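Local coordinates for ABC transporter periplasmic-binding protein YtfQ (PDB 6HBD) that binds beta-D-galactofuranose and probably serves as the sugar-binding component of a mycobacterial ABC transporter for L-arabinofuranose, at residues Leu18-Ala23 and Val76-Pro81. Sequence-based numbering, arbitrary orientation.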
loop_
_atom_site.group_PDB
_atom_site.type_symbol
_atom_site.label_atom_id
_atom_site.label_comp_id
_atom_site.label_asym_id
_atom_site.label_seq_id
_atom_site.Cartn_x
_atom_site.Cartn_y
_atom_site.Cartn_z
ATOM N N LEU A 18 -9.633 -17.241 20.593
ATOM C CA LEU A 18 -10.150 -16.590 19.374
ATOM C C LEU A 18 -9.533 -17.187 18.104
ATOM O O LEU A 18 -8.314 -17.354 18.032
ATOM C CB LEU A 18 -9.882 -15.080 19.392
ATOM C CG LEU A 18 -10.376 -14.297 18.176
ATOM C CD1 LEU A 18 -11.876 -14.200 18.168
ATOM C CD2 LEU A 18 -9.815 -12.907 18.172
ATOM N N THR A 19 -10.378 -17.510 17.113
ATOM C CA THR A 19 -9.942 -18.085 15.841
ATOM C C THR A 19 -10.121 -17.016 14.771
ATOM O O THR A 19 -11.224 -16.488 14.613
ATOM C CB THR A 19 -10.718 -19.369 15.522
ATOM O OG1 THR A 19 -10.714 -20.232 16.672
ATOM C CG2 THR A 19 -10.155 -20.088 14.305
ATOM N N LEU A 20 -9.031 -16.670 14.072
ATOM C CA LEU A 20 -9.016 -15.630 13.043
ATOM C C LEU A 20 -8.599 -16.250 11.727
ATOM O O LEU A 20 -7.702 -17.085 11.704
ATOM C CB LEU A 20 -7.995 -14.551 13.464
ATOM C CG LEU A 20 -7.941 -13.192 12.729
ATOM C CD1 LEU A 20 -6.956 -13.202 11.590
ATOM C CD2 LEU A 20 -9.297 -12.706 12.308
ATOM N N GLY A 21 -9.278 -15.885 10.649
ATOM C CA GLY A 21 -8.934 -16.326 9.305
ATOM C C GLY A 21 -8.487 -15.116 8.509
ATOM O O GLY A 21 -9.262 -14.159 8.381
ATOM N N PHE A 22 -7.228 -15.093 8.037
ATOM C CA PHE A 22 -6.730 -13.961 7.259
ATOM C C PHE A 22 -6.464 -14.396 5.839
ATOM O O PHE A 22 -5.732 -15.363 5.645
ATOM C CB PHE A 22 -5.468 -13.331 7.857
ATOM C CG PHE A 22 -5.244 -11.947 7.287
ATOM C CD1 PHE A 22 -5.923 -10.856 7.798
ATOM C CD2 PHE A 22 -4.480 -11.763 6.146
ATOM C CE1 PHE A 22 -5.782 -9.598 7.229
ATOM C CE2 PHE A 22 -4.360 -10.504 5.566
ATOM C CZ PHE A 22 -5.011 -9.432 6.113
ATOM N N ALA A 23 -7.030 -13.675 4.847
ATOM C CA ALA A 23 -6.815 -13.980 3.431
ATOM C C ALA A 23 -5.936 -12.904 2.760
ATOM O O ALA A 23 -6.432 -11.868 2.302
ATOM C CB ALA A 23 -8.143 -14.140 2.710
ATOM N N VAL A 76 -13.870 -14.683 13.513
ATOM C CA VAL A 76 -13.786 -13.430 12.741
ATOM C C VAL A 76 -12.975 -13.710 11.480
ATOM O O VAL A 76 -12.108 -14.584 11.493
ATOM C CB VAL A 76 -13.151 -12.271 13.567
ATOM C CG1 VAL A 76 -12.923 -11.023 12.708
ATOM C CG2 VAL A 76 -14.000 -11.925 14.781
ATOM N N ILE A 77 -13.259 -12.972 10.391
ATOM C CA ILE A 77 -12.511 -13.046 9.123
ATOM C C ILE A 77 -11.960 -11.656 8.794
ATOM O O ILE A 77 -12.600 -10.638 9.067
ATOM C CB ILE A 77 -13.357 -13.628 7.942
ATOM C CG1 ILE A 77 -13.591 -15.137 8.157
ATOM C CG2 ILE A 77 -12.667 -13.389 6.582
ATOM C CD1 ILE A 77 -14.694 -15.786 7.304
ATOM N N ALA A 78 -10.759 -11.622 8.225
ATOM C CA ALA A 78 -10.138 -10.385 7.792
ATOM C C ALA A 78 -9.359 -10.673 6.539
ATOM O O ALA A 78 -8.911 -11.801 6.343
ATOM C CB ALA A 78 -9.232 -9.843 8.878
ATOM N N PHE A 79 -9.264 -9.684 5.648
ATOM C CA PHE A 79 -8.542 -9.845 4.391
ATOM C C PHE A 79 -8.181 -8.491 3.821
ATOM O O PHE A 79 -8.630 -7.463 4.332
ATOM C CB PHE A 79 -9.375 -10.664 3.376
ATOM C CG PHE A 79 -10.595 -9.987 2.795
ATOM C CD1 PHE A 79 -11.746 -9.820 3.553
ATOM C CD2 PHE A 79 -10.607 -9.550 1.478
ATOM C CE1 PHE A 79 -12.854 -9.163 3.029
ATOM C CE2 PHE A 79 -11.719 -8.894 0.954
ATOM C CZ PHE A 79 -12.836 -8.710 1.733
ATOM N N SER A 80 -7.364 -8.498 2.765
ATOM C CA SER A 80 -6.949 -7.294 2.066
ATOM C C SER A 80 -7.554 -7.377 0.661
ATOM O O SER A 80 -6.996 -8.069 -0.190
ATOM C CB SER A 80 -5.435 -7.208 2.014
ATOM O OG SER A 80 -5.017 -6.306 1.008
ATOM N N PRO A 81 -8.726 -6.738 0.411
ATOM C CA PRO A 81 -9.347 -6.832 -0.924
ATOM C C PRO A 81 -8.414 -6.443 -2.075
ATOM O O PRO A 81 -8.186 -5.253 -2.313
ATOM C CB PRO A 81 -10.582 -5.916 -0.832
ATOM C CG PRO A 81 -10.690 -5.489 0.552
ATOM C CD PRO A 81 -9.504 -5.887 1.332
#
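Strands 19-23 and 76-79 run side by side, parallel, in the central sheet of the first lobe of a type I periplasmic-binding-protein fold, with strand order 2-1-3 at this edge of the sheet. Backbone bonds alternate across them: Gly21 N donates to Val76 O (3.2 Å), Ala78 N to Gly21 O (2.9 Å) and Ala23 N to Ala78 O (3.0 Å), while Val76 N reaches Thr19 O only weakly. Ala78 O also receives the CA-H of Phe22, so two donors of strand 19-23 share one carbonyl. Leu20, Phe22, Val76 and Ala78 line one sheet face, where Phe22 and Val76 touch helix 266-277; Ala23, Ile77 and Phe79 line the other, packed on helix 59-72. Leu20 CD2 lies 4.0 Å from Val76 CG1. With its CG anti to the backbone N (chi1 -163°), Phe22 swings its ring across to strand 76-79, where CD1 touches Ala78 CB at 3.6 Å. On the opposite face, Gly21 presents no side chain beside Ile77, and the Phe79 ring turns away to meet Trp87. Beyond the strand, Ser80 OG is hydrogen-bonded to Asp105 OD1, in the galactofuranose pocket, and the side chain of Ser80 lies about 5 Å from the bound sugar. Phe79 CA sits over one face of the Phe22 ring, offset toward its rim, 4.2 Å from the centroid in a CH-pi contact.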